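Local coordinates for protein gamma-glutamyltranspeptidase (Streptomyces lincolnensis, PDB 6J3A) that probably transfers or hydrolyses gamma-glutamyl-type groups, as a gamma-glutamyltranspeptidase homologue of the Ntn-hydrolase clan related to LmbA, at residues H19-Q24 / M610-V615; E60-A66 / M433-S439; T421-D425 / A497-P501; W584-L589 / A605-G609. All coordinates share one frame; numbering follows the deposited sequence.

Contact 1 (H19-Q24 / M610-V615); sequences HWLASQ and MQGYAV
Ser23 ties the first turn of the helix from Trp20 to the C-terminal strand: its OG donates to Tyr613 O at 2.6 Å, the donor tilted 32° from the carbonyl plane. OG lies beside the Ser23 backbone N and anti to its carbonyl carbon (chi1 -72°), which turns the hydroxyl toward Tyr613. At the helix start, Gln611 O meets both Trp20 and His19. It takes a weak, bent bond from Trp20 N at 3.3 Å and a CA-H contact from His19 CA at 3.4 Å, and it also meets Trp20 CE3 at the indole edge. Trp20 CB makes an apolar contact with Tyr613 CB at 3.7 Å; separately, Val615 CG2 rests in van der Waals contact on Ser23 O. His19, the N-cap, accepts a weak bond from Leu21 N at ND1 and lays CE1 over one indole face, 3.6 Å above its plane, helping to set the pose of Trp20. With an alanine in place of Ser23, Tyr613 O would probably lose its hydroxyl donor and the helix one of its anchors to the strand. Trp20 NE1 bonds to Gln9 O of the second subunit, and Tyr613 OH to Ala614 O of that subunit, so the contact borders the dimer interface. Within the chain, strand 13-17 pairs with Tyr613 and Val615, and helix 36-50 packs on His19 and Ala22.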
loop_
_atom_site.group_PDB
_atom_site.type_symbol
_atom_site.label_atom_id
_atom_site.label_comp_id
_atom_site.label_asym_id
_atom_site.label_seq_id
_atom_site.Cartn_x
_atom_site.Cartn_y
_atom_site.Cartn_z
ATOM N N HIS A 19 -5.990 5.048 -7.436
ATOM C CA HIS A 19 -5.687 3.781 -8.114
ATOM C C HIS A 19 -4.196 3.430 -8.086
ATOM O O HIS A 19 -3.345 4.216 -8.521
ATOM C CB HIS A 19 -6.144 3.826 -9.561
ATOM C CG HIS A 19 -6.454 2.483 -10.139
ATOM N ND1 HIS A 19 -5.491 1.523 -10.360
ATOM C CD2 HIS A 19 -7.622 1.950 -10.565
ATOM C CE1 HIS A 19 -6.053 0.453 -10.890
ATOM N NE2 HIS A 19 -7.346 0.684 -11.022
ATOM N N TRP A 20 -3.900 2.219 -7.619
ATOM C CA TRP A 20 -2.524 1.770 -7.351
ATOM C C TRP A 20 -1.615 1.814 -8.592
ATOM O O TRP A 20 -0.433 2.140 -8.490
ATOM C CB TRP A 20 -2.519 0.355 -6.721
ATOM C CG TRP A 20 -2.935 -0.733 -7.662
ATOM C CD1 TRP A 20 -2.135 -1.417 -8.536
ATOM C CD2 TRP A 20 -4.258 -1.256 -7.836
ATOM N NE1 TRP A 20 -2.878 -2.323 -9.251
ATOM C CE2 TRP A 20 -4.185 -2.245 -8.847
ATOM C CE3 TRP A 20 -5.502 -0.974 -7.252
ATOM C CZ2 TRP A 20 -5.311 -2.966 -9.275
ATOM C CZ3 TRP A 20 -6.618 -1.690 -7.678
ATOM C CH2 TRP A 20 -6.514 -2.675 -8.679
ATOM N N LEU A 21 -2.184 1.472 -9.744
ATOM C CA LEU A 21 -1.470 1.481 -11.013
ATOM C C LEU A 21 -0.959 2.881 -11.337
ATOM O O LEU A 21 0.167 3.049 -11.819
ATOM C CB LEU A 21 -2.380 0.977 -12.143
ATOM C CG LEU A 21 -2.809 -0.503 -12.161
ATOM C CD1 LEU A 21 -3.813 -0.733 -13.277
ATOM C CD2 LEU A 21 -1.646 -1.461 -12.338
ATOM N N ALA A 22 -1.786 3.881 -11.048
ATOM C CA ALA A 22 -1.414 5.271 -11.290
ATOM C C ALA A 22 -0.385 5.755 -10.270
ATOM O O ALA A 22 0.532 6.505 -10.614
ATOM C CB ALA A 22 -2.647 6.154 -11.271
ATOM N N SER A 23 -0.535 5.321 -9.020
ATOM C CA SER A 23 0.422 5.670 -7.972
ATOM C C SER A 23 1.808 5.197 -8.336
ATOM O O SER A 23 2.758 5.983 -8.348
ATOM C CB SER A 23 0.028 5.035 -6.653
ATOM O OG SER A 23 -1.101 5.667 -6.110
ATOM N N GLN A 24 1.901 3.904 -8.647
ATOM C CA GLN A 24 3.183 3.260 -8.904
ATOM C C GLN A 24 3.818 3.751 -10.202
ATOM O O GLN A 24 5.046 3.779 -10.317
ATOM C CB GLN A 24 3.023 1.732 -8.911
ATOM C CG GLN A 24 4.310 0.912 -9.055
ATOM C CD GLN A 24 5.464 1.413 -8.192
ATOM O OE1 GLN A 24 5.356 1.449 -6.967
ATOM N NE2 GLN A 24 6.579 1.809 -8.836
ATOM N N MET A 610 -11.084 -0.837 -2.046
ATOM C CA MET A 610 -9.785 -1.475 -2.339
ATOM C C MET A 610 -9.170 -1.072 -3.679
ATOM O O MET A 610 -9.001 -1.890 -4.584
ATOM C CB MET A 610 -9.839 -3.008 -2.203
ATOM C CG MET A 610 -11.151 -3.598 -1.764
ATOM S SD MET A 610 -11.746 -3.118 -0.137
ATOM C CE MET A 610 -13.476 -3.459 -0.490
ATOM N N GLN A 611 -8.821 0.201 -3.774
ATOM C CA GLN A 611 -8.367 0.777 -5.034
ATOM C C GLN A 611 -7.357 1.898 -4.818
ATOM O O GLN A 611 -6.271 1.882 -5.410
ATOM C CB GLN A 611 -9.580 1.279 -5.817
ATOM C CG GLN A 611 -9.316 1.614 -7.271
ATOM C CD GLN A 611 -10.528 2.247 -7.931
ATOM O OE1 GLN A 611 -10.408 3.243 -8.641
ATOM N NE2 GLN A 611 -11.713 1.689 -7.666
ATOM N N GLY A 612 -7.733 2.873 -3.991
ATOM C CA GLY A 612 -6.844 3.946 -3.577
ATOM C C GLY A 612 -5.605 3.375 -2.908
ATOM O O GLY A 612 -5.676 2.366 -2.182
ATOM N N TYR A 613 -4.457 3.996 -3.163
ATOM C CA TYR A 613 -3.195 3.441 -2.689
ATOM C C TYR A 613 -2.087 4.486 -2.697
ATOM O O TYR A 613 -1.972 5.269 -3.654
ATOM C CB TYR A 613 -2.794 2.214 -3.537
ATOM C CG TYR A 613 -2.044 1.140 -2.762
ATOM C CD1 TYR A 613 -2.648 0.463 -1.681
ATOM C CD2 TYR A 613 -0.738 0.783 -3.118
ATOM C CE1 TYR A 613 -1.960 -0.533 -0.972
ATOM C CE2 TYR A 613 -0.041 -0.208 -2.423
ATOM C CZ TYR A 613 -0.643 -0.868 -1.352
ATOM O OH TYR A 613 0.070 -1.842 -0.674
ATOM N N ALA A 614 -1.301 4.489 -1.616
ATOM C CA ALA A 614 -0.098 5.307 -1.507
ATOM C C ALA A 614 1.166 4.470 -1.738
ATOM O O ALA A 614 1.217 3.290 -1.367
ATOM C CB ALA A 614 -0.038 5.985 -0.146
ATOM N N VAL A 615 2.172 5.075 -2.367
ATOM C CA VAL A 615 3.499 4.450 -2.488
ATOM C C VAL A 615 4.598 5.482 -2.287
ATOM O O VAL A 615 4.443 6.646 -2.663
ATOM C CB VAL A 615 3.720 3.707 -3.842
ATOM C CG1 VAL A 615 2.590 2.726 -4.104
ATOM C CG2 VAL A 615 3.858 4.658 -5.028
#

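Contact 2 (E60-A66 / M433-S439); sequences EVPILLA and MVAATPS
Met433 opens an antiparallel pairing with Ala66 through two backbone bonds, Ala66 N to Met433 O (3.0 Å) and Met433 N to Ala66 O; Met433 O also accepts from Tyr37 OH. Val434 comes next, in a non-hydrogen-bonded pair with Leu65. Its CG2, anti to the backbone N, runs alongside CG2 of Ile63 and touches it at 3.5 Å, both branches pointing the same way. Ala435 then exchanges two bonds with Leu64, Ala435 N reaching Leu64 O at 2.8 Å. Ala436 faces Ile63 and sets its CB against Val61 CG2 at 3.8 Å, on the side where Trp115 of helix 111-122 packs. At Thr437 the pattern weakens: its N makes a weak bond to Pro62 O (3.3 Å), and Pro62, lacking an N-H, brings CD up to Thr437 O instead. Pro438 presses CB on Val61 CG2, also at 3.8 Å. Ser439 restores the pairing as an isolated bridge, its O receiving Glu60 N at 2.7 Å and its N giving to Glu60 O. Beyond that bridge, Arg459 makes a salt bridge with Glu60 OE2 and bonds Ser439 OG, which also bonds Thr421 OG1. The chemistry thus changes along the pair: main-chain bonds and small apolar groups join two strands of the buried core, whereas a charged, hydroxyl-rich cluster fastens the end beside Thr421.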
loop_
_atom_site.group_PDB
_atom_site.type_symbol
_atom_site.label_atom_id
_atom_site.label_comp_id
_atom_site.label_asym_id
_atom_site.label_seq_id
_atom_site.Cartn_x
_atom_site.Cartn_y
_atom_site.Cartn_z
ATOM N N GLU A 60 -11.513 17.290 -17.358
ATOM C CA GLU A 60 -11.019 18.503 -16.698
ATOM C C GLU A 60 -10.096 18.167 -15.566
ATOM O O GLU A 60 -10.081 17.040 -15.103
ATOM C CB GLU A 60 -12.175 19.277 -16.068
ATOM C CG GLU A 60 -13.261 19.642 -17.046
ATOM C CD GLU A 60 -14.477 18.753 -17.046
ATOM O OE1 GLU A 60 -15.274 18.977 -17.963
ATOM O OE2 GLU A 60 -14.654 17.866 -16.180
ATOM N N VAL A 61 -9.369 19.177 -15.095
ATOM C CA VAL A 61 -8.570 19.059 -13.882
ATOM C C VAL A 61 -8.174 20.444 -13.344
ATOM O O VAL A 61 -7.644 21.260 -14.090
ATOM C CB VAL A 61 -7.309 18.177 -14.102
ATOM C CG1 VAL A 61 -6.349 18.780 -15.117
ATOM C CG2 VAL A 61 -6.593 17.934 -12.786
ATOM N N PRO A 62 -8.462 20.721 -12.059
ATOM C CA PRO A 62 -7.721 21.755 -11.318
ATOM C C PRO A 62 -6.436 21.183 -10.733
ATOM O O PRO A 62 -6.473 20.125 -10.120
ATOM C CB PRO A 62 -8.671 22.156 -10.174
ATOM C CG PRO A 62 -9.926 21.378 -10.364
ATOM C CD PRO A 62 -9.643 20.256 -11.314
ATOM N N ILE A 63 -5.318 21.879 -10.908
ATOM C CA ILE A 63 -4.054 21.449 -10.315
ATOM C C ILE A 63 -3.548 22.514 -9.346
ATOM O O ILE A 63 -3.436 23.681 -9.712
ATOM C CB ILE A 63 -2.983 21.181 -11.387
ATOM C CG1 ILE A 63 -3.531 20.258 -12.482
ATOM C CG2 ILE A 63 -1.737 20.567 -10.748
ATOM C CD1 ILE A 63 -2.673 20.222 -13.731
ATOM N N LEU A 64 -3.255 22.098 -8.115
ATOM C CA LEU A 64 -2.576 22.937 -7.134
ATOM C C LEU A 64 -1.121 22.536 -7.065
ATOM O O LEU A 64 -0.815 21.395 -6.734
ATOM C CB LEU A 64 -3.189 22.749 -5.755
ATOM C CG LEU A 64 -4.389 23.626 -5.435
ATOM C CD1 LEU A 64 -5.099 23.083 -4.210
ATOM C CD2 LEU A 64 -3.953 25.062 -5.200
ATOM N N LEU A 65 -0.227 23.474 -7.339
ATOM C CA LEU A 65 1.198 23.198 -7.281
ATOM C C LEU A 65 1.861 24.063 -6.205
ATOM O O LEU A 65 1.447 25.195 -5.955
ATOM C CB LEU A 65 1.865 23.374 -8.650
ATOM C CG LEU A 65 1.588 24.616 -9.506
ATOM C CD1 LEU A 65 2.744 24.843 -10.479
ATOM C CD2 LEU A 65 0.280 24.521 -10.288
ATOM N N ALA A 66 2.874 23.497 -5.561
ATOM C CA ALA A 66 3.634 24.177 -4.520
ATOM C C ALA A 66 5.097 23.825 -4.722
ATOM O O ALA A 66 5.619 22.977 -3.995
ATOM C CB ALA A 66 3.163 23.735 -3.145
ATOM N N MET A 433 5.478 19.916 -4.312
ATOM C CA MET A 433 4.219 19.200 -4.127
ATOM C C MET A 433 3.257 19.537 -5.239
ATOM O O MET A 433 3.376 20.588 -5.886
ATOM C CB MET A 433 3.567 19.538 -2.797
ATOM C CG MET A 433 4.488 19.355 -1.613
ATOM S SD MET A 433 3.672 19.798 -0.074
ATOM C CE MET A 433 2.962 18.226 0.350
ATOM N N VAL A 434 2.303 18.631 -5.441
ATOM C CA VAL A 434 1.228 18.802 -6.416
ATOM C C VAL A 434 -0.032 18.061 -5.920
ATOM O O VAL A 434 0.066 17.008 -5.304
ATOM C CB VAL A 434 1.689 18.354 -7.821
ATOM C CG1 VAL A 434 1.869 16.849 -7.903
ATOM C CG2 VAL A 434 0.742 18.851 -8.889
ATOM N N ALA A 435 -1.206 18.641 -6.150
ATOM C CA ALA A 435 -2.489 17.991 -5.830
ATOM C C ALA A 435 -3.456 18.279 -6.971
ATOM O O ALA A 435 -3.723 19.445 -7.271
ATOM C CB ALA A 435 -3.056 18.505 -4.515
ATOM N N ALA A 436 -3.965 17.229 -7.611
ATOM C CA ALA A 436 -4.818 17.387 -8.792
ATOM C C ALA A 436 -6.040 16.516 -8.657
ATOM O O ALA A 436 -5.950 15.387 -8.186
ATOM C CB ALA A 436 -4.059 17.017 -10.056
ATOM N N THR A 437 -7.171 17.034 -9.117
ATOM C CA THR A 437 -8.440 16.325 -9.073
ATOM C C THR A 437 -8.959 16.204 -10.501
ATOM O O THR A 437 -9.803 16.985 -10.903
ATOM C CB THR A 437 -9.428 17.092 -8.165
ATOM O OG1 THR A 437 -8.881 17.187 -6.847
ATOM C CG2 THR A 437 -10.777 16.403 -8.066
ATOM N N PRO A 438 -8.427 15.245 -11.292
ATOM C CA PRO A 438 -8.917 15.100 -12.660
ATOM C C PRO A 438 -10.220 14.315 -12.758
ATOM O O PRO A 438 -10.449 13.383 -11.993
ATOM C CB PRO A 438 -7.782 14.357 -13.365
ATOM C CG PRO A 438 -7.182 13.539 -12.292
ATOM C CD PRO A 438 -7.253 14.386 -11.058
ATOM N N SER A 439 -11.050 14.695 -13.722
ATOM C CA SER A 439 -12.397 14.167 -13.837
ATOM C C SER A 439 -12.948 14.439 -15.220
ATOM O O SER A 439 -12.305 15.100 -16.033
ATOM C CB SER A 439 -13.289 14.837 -12.794
ATOM O OG SER A 439 -14.601 14.302 -12.800
#

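Contact 3 (T421-D425 / A497-P501); sequences TCHLD and AFGTP
His423 lies flat over Gly499, and its side chain can be followed outward across the strand end. CB, the root, approaches Thr500 N and the CD of Pro501 only loosely. The next atom, CG, meets Gly499 C at 3.8 Å; it stands anti to the backbone N (chi1 -165°), which swings the imidazole over the opposing backbone. ND1 and CD2 both lie against Gly499 CA, CD2 at 3.6 Å. At the far end CE1 reaches Gly499 N at 3.3 Å, and NE2 comes within 3.4 Å of Phe498 O. The whole is a CH-pi contact, with Gly499 CA over the ring face, 18° off the ring normal. A CB at position 499 would run into NE2, so the close approach depends on glycine. An alanine in place of His423 would probably open a gap above Gly499 and leave its CA without the ring face it packs on. Before it in the chain, Thr421 CB meets Pro501 CB at 3.5 Å, the side chains crossing at a slant; within the other segment Thr500 OG1 donates to Pro501 O on a lone pair (2.7 Å). In this family the start of 421-425 probably corresponds to the start of the small subunit, the chain just before Thr421 being unmodelled. With no clear hydrogen bond between them, the segments meet as layers, consistent with the stacked sheets of the Ntn-hydrolase alpha-beta-beta-alpha sandwich: strand 424-428 lies between strands 433-436 and 13-17, strand 493-499 between 486-490 and 590-594, and helix 506-519 packs on Phe498 and Thr500.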
loop_
_atom_site.group_PDB
_atom_site.type_symbol
_atom_site.label_atom_id
_atom_site.label_comp_id
_atom_site.label_asym_id
_atom_site.label_seq_id
_atom_site.Cartn_x
_atom_site.Cartn_y
_atom_site.Cartn_z
ATOM N N THR A 421 -14.821 11.152 -10.737
ATOM C CA THR A 421 -13.568 11.860 -10.500
ATOM C C THR A 421 -12.450 10.942 -9.955
ATOM O O THR A 421 -12.712 9.946 -9.274
ATOM C CB THR A 421 -13.824 13.047 -9.555
ATOM O OG1 THR A 421 -14.806 13.911 -10.150
ATOM C CG2 THR A 421 -12.554 13.827 -9.262
ATOM N N CYS A 422 -11.211 11.299 -10.290
ATOM C CA CYS A 422 -9.997 10.721 -9.699
ATOM C C CYS A 422 -9.208 11.769 -8.913
ATOM O O CYS A 422 -9.513 12.964 -8.960
ATOM C CB CYS A 422 -9.113 10.150 -10.803
ATOM S SG CYS A 422 -9.992 8.979 -11.857
ATOM N N HIS A 423 -8.190 11.316 -8.190
ATOM C CA HIS A 423 -7.240 12.228 -7.552
ATOM C C HIS A 423 -5.836 11.649 -7.476
ATOM O O HIS A 423 -5.672 10.439 -7.361
ATOM C CB HIS A 423 -7.697 12.610 -6.149
ATOM C CG HIS A 423 -6.966 13.790 -5.593
ATOM N ND1 HIS A 423 -5.837 13.676 -4.809
ATOM C CD2 HIS A 423 -7.187 15.113 -5.742
ATOM C CE1 HIS A 423 -5.410 14.884 -4.492
ATOM N NE2 HIS A 423 -6.201 15.772 -5.052
ATOM N N LEU A 424 -4.833 12.520 -7.556
ATOM C CA LEU A 424 -3.469 12.132 -7.230
ATOM C C LEU A 424 -2.706 13.285 -6.563
ATOM O O LEU A 424 -2.954 14.457 -6.870
ATOM C CB LEU A 424 -2.733 11.572 -8.451
ATOM C CG LEU A 424 -2.061 12.508 -9.448
ATOM C CD1 LEU A 424 -1.230 11.690 -10.415
ATOM C CD2 LEU A 424 -3.099 13.309 -10.205
ATOM N N ASP A 425 -1.825 12.928 -5.624
ATOM C CA ASP A 425 -0.900 13.862 -4.965
ATOM C C ASP A 425 0.507 13.345 -5.139
ATOM O O ASP A 425 0.714 12.135 -5.121
ATOM C CB ASP A 425 -1.129 13.917 -3.458
ATOM C CG ASP A 425 -2.530 14.275 -3.090
ATOM O OD1 ASP A 425 -2.882 15.459 -3.283
ATOM O OD2 ASP A 425 -3.262 13.399 -2.588
ATOM N N ALA A 497 -0.490 17.938 0.803
ATOM C CA ALA A 497 -1.167 18.033 -0.485
ATOM C C ALA A 497 -2.127 16.879 -0.518
ATOM O O ALA A 497 -1.722 15.731 -0.342
ATOM C CB ALA A 497 -0.173 17.916 -1.631
ATOM N N PHE A 498 -3.393 17.180 -0.759
ATOM C CA PHE A 498 -4.442 16.194 -0.599
ATOM C C PHE A 498 -5.665 16.476 -1.473
ATOM O O PHE A 498 -5.762 17.510 -2.146
ATOM C CB PHE A 498 -4.805 16.055 0.895
ATOM C CG PHE A 498 -5.321 17.313 1.532
ATOM C CD1 PHE A 498 -4.467 18.369 1.820
ATOM C CD2 PHE A 498 -6.663 17.428 1.886
ATOM C CE1 PHE A 498 -4.944 19.526 2.426
ATOM C CE2 PHE A 498 -7.147 18.581 2.492
ATOM C CZ PHE A 498 -6.283 19.627 2.771
ATOM N N GLY A 499 -6.564 15.503 -1.487
ATOM C CA GLY A 499 -7.821 15.613 -2.205
ATOM C C GLY A 499 -8.605 14.321 -2.204
ATOM O O GLY A 499 -8.223 13.341 -1.565
ATOM N N THR A 500 -9.723 14.348 -2.912
ATOM C CA THR A 500 -10.611 13.199 -3.031
ATOM C C THR A 500 -11.615 13.461 -4.135
ATOM O O THR A 500 -12.021 14.604 -4.337
ATOM C CB THR A 500 -11.410 12.907 -1.730
ATOM O OG1 THR A 500 -12.295 11.804 -1.938
ATOM C CG2 THR A 500 -12.257 14.092 -1.277
ATOM N N PRO A 501 -12.037 12.408 -4.843
ATOM C CA PRO A 501 -13.233 12.540 -5.640
ATOM C C PRO A 501 -14.471 12.453 -4.751
ATOM O O PRO A 501 -14.374 12.180 -3.549
ATOM C CB PRO A 501 -13.150 11.339 -6.566
ATOM C CG PRO A 501 -12.505 10.299 -5.733
ATOM C CD PRO A 501 -11.497 11.039 -4.903
#

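Contact 4 (W584-L589 / A605-G609); sequences WSEGRL and ANPRG
Arg608 turns CG anti to its carbonyl carbon (chi1 -56°) and then runs extended to NE, which carries its guanidinium past Trp584 to the backbone of Glu586, while Asn606 holds CG anti to its backbone N (chi1 165°), which brings OD1 within reach of Arg608 N and NH1. The result is an Asx turn: Asn606 OD1 accepts Arg608 N from above its carbonyl plane and, in that plane, Arg608 NH1 at 2.8 Å. The second bond also lies in the guanidinium plane, so it helps to fix the rotation of the arginine head. One guanidinium face has Trp584 CE3 4.2 Å above it, with ring and guanidinium planes 56° apart; the opposite face has Glu586 O, which stands above NE rather than in line with its N-H. NE instead makes a salt bridge to Glu560, whose carboxylate also holds the backbone N of Ser585 and Glu586, so one acid positions both sides of the contact. Arg608 CG meets the indole at its edge, and Pro607 CG touches Trp584 CZ3 at 3.8 Å, the two side chains at about a right angle. Phe2 of the second subunit stacks on the indole, placing this pair of loops at the dimer interface. Where the loops join strands 590-594 and 601-605, Asn606 N donates to Leu589 O at 3.1 Å. Two waters fill in: water 2 links Leu589 N with Asn606 OD1, and water 1 donates to Trp584 O at 2.9 Å and accepts from Gly609 N at the same distance.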
loop_
_atom_site.group_PDB
_atom_site.type_symbol
_atom_site.label_atom_id
_atom_site.label_comp_id
_atom_site.label_asym_id
_atom_site.label_seq_id
_atom_site.Cartn_x
_atom_site.Cartn_y
_atom_site.Cartn_z
ATOM N N TRP A 584 -17.519 1.135 5.294
ATOM C CA TRP A 584 -16.376 1.626 4.524
ATOM C C TRP A 584 -16.840 2.207 3.197
ATOM O O TRP A 584 -16.602 1.617 2.142
ATOM C CB TRP A 584 -15.384 0.477 4.304
ATOM C CG TRP A 584 -14.770 -0.022 5.574
ATOM C CD1 TRP A 584 -15.160 -1.105 6.297
ATOM C CD2 TRP A 584 -13.664 0.560 6.282
ATOM N NE1 TRP A 584 -14.359 -1.249 7.410
ATOM C CE2 TRP A 584 -13.434 -0.240 7.426
ATOM C CE3 TRP A 584 -12.848 1.677 6.060
ATOM C CZ2 TRP A 584 -12.420 0.035 8.344
ATOM C CZ3 TRP A 584 -11.840 1.957 6.971
ATOM C CH2 TRP A 584 -11.630 1.134 8.101
ATOM N N SER A 585 -17.484 3.373 3.277
ATOM C CA SER A 585 -18.235 3.990 2.152
ATOM C C SER A 585 -18.066 5.502 1.918
ATOM O O SER A 585 -18.449 5.986 0.852
ATOM C CB SER A 585 -19.732 3.744 2.353
ATOM O OG SER A 585 -20.184 4.347 3.561
ATOM N N GLU A 586 -17.508 6.239 2.882
ATOM C CA GLU A 586 -17.417 7.711 2.829
ATOM C C GLU A 586 -15.969 8.149 2.656
ATOM O O GLU A 586 -15.155 7.944 3.544
ATOM C CB GLU A 586 -17.973 8.340 4.110
ATOM C CG GLU A 586 -19.457 8.111 4.351
ATOM C CD GLU A 586 -20.327 8.917 3.418
ATOM O OE1 GLU A 586 -21.294 8.337 2.860
ATOM O OE2 GLU A 586 -20.024 10.126 3.243
ATOM N N GLY A 587 -15.662 8.731 1.504
ATOM C CA GLY A 587 -14.371 9.361 1.238
ATOM C C GLY A 587 -13.460 8.485 0.414
ATOM O O GLY A 587 -13.379 7.283 0.670
ATOM N N ARG A 588 -12.813 9.068 -0.598
ATOM C CA ARG A 588 -11.713 8.398 -1.303
ATOM C C ARG A 588 -10.471 9.269 -1.187
ATOM O O ARG A 588 -9.831 9.610 -2.183
ATOM C CB ARG A 588 -11.999 8.080 -2.789
ATOM C CG ARG A 588 -13.424 7.813 -3.240
ATOM C CD ARG A 588 -13.876 6.379 -3.079
ATOM N NE ARG A 588 -14.723 6.294 -1.904
ATOM C CZ ARG A 588 -15.767 5.490 -1.739
ATOM N NH1 ARG A 588 -16.433 5.557 -0.598
ATOM N NH2 ARG A 588 -16.154 4.630 -2.674
ATOM N N LEU A 589 -10.115 9.590 0.050
ATOM C CA LEU A 589 -9.027 10.524 0.326
ATOM C C LEU A 589 -7.651 10.068 -0.169
ATOM O O LEU A 589 -7.362 8.871 -0.242
ATOM C CB LEU A 589 -9.003 10.851 1.817
ATOM C CG LEU A 589 -10.182 11.786 2.142
ATOM C CD1 LEU A 589 -10.744 11.592 3.537
ATOM C CD2 LEU A 589 -9.767 13.233 1.914
ATOM N N ALA A 605 -3.490 6.789 2.118
ATOM C CA ALA A 605 -4.522 6.610 1.103
ATOM C C ALA A 605 -5.721 5.841 1.631
ATOM O O ALA A 605 -5.607 5.000 2.518
ATOM C CB ALA A 605 -3.957 5.918 -0.130
ATOM N N ASN A 606 -6.865 6.142 1.029
ATOM C CA ASN A 606 -8.150 5.558 1.392
ATOM C C ASN A 606 -8.227 4.060 1.086
ATOM O O ASN A 606 -7.857 3.647 -0.014
ATOM C CB ASN A 606 -9.266 6.285 0.644
ATOM C CG ASN A 606 -10.571 5.526 0.671
ATOM O OD1 ASN A 606 -11.207 5.388 1.722
ATOM N ND2 ASN A 606 -10.966 5.006 -0.482
ATOM N N PRO A 607 -8.720 3.255 2.053
ATOM C CA PRO A 607 -8.875 1.825 1.831
ATOM C C PRO A 607 -10.233 1.401 1.249
ATOM O O PRO A 607 -10.372 0.263 0.799
ATOM C CB PRO A 607 -8.709 1.261 3.236
ATOM C CG PRO A 607 -9.362 2.287 4.091
ATOM C CD PRO A 607 -9.107 3.613 3.433
ATOM N N ARG A 608 -11.208 2.306 1.260
ATOM C CA ARG A 608 -12.573 1.990 0.865
ATOM C C ARG A 608 -12.620 1.764 -0.641
ATOM O O ARG A 608 -12.147 2.608 -1.399
ATOM C CB ARG A 608 -13.528 3.122 1.245
ATOM C CG ARG A 608 -13.532 3.515 2.714
ATOM C CD ARG A 608 -14.252 4.834 2.911
ATOM N NE ARG A 608 -14.241 5.283 4.302
ATOM C CZ ARG A 608 -13.214 5.867 4.918
ATOM N NH1 ARG A 608 -12.060 6.088 4.282
ATOM N NH2 ARG A 608 -13.344 6.241 6.188
ATOM N N GLY A 609 -13.174 0.619 -1.054
ATOM C CA GLY A 609 -13.242 0.216 -2.463
ATOM C C GLY A 609 -11.990 -0.492 -2.963
ATOM O O GLY A 609 -11.864 -0.744 -4.149
HETATM O O HOH W 1 -14.997 -0.421 0.953
HETATM O O HOH W 2 -11.240 8.466 2.524
#

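From the N terminus, the chain passes 19-24 first, but contact 1 closes only when 610-615 returns near the C terminus, so it encloses the other three. Contact 2 opens at 60-66 and closes at 433-439. Contact 3 has already opened at 421-425 by then and closes at 497-501; the two therefore cross, and strands 424-428 and 433-436 bind them side by side. Contact 4 follows in series, spanning only 584-589 to 605-609. It meets contact 3 where Thr500 OG1 bonds Arg588 N, and contact 1 where Ala605 packs on Tyr613 and Ala614. Together they join the buried core strands to the dimer face, which contacts 1 and 4 both reach.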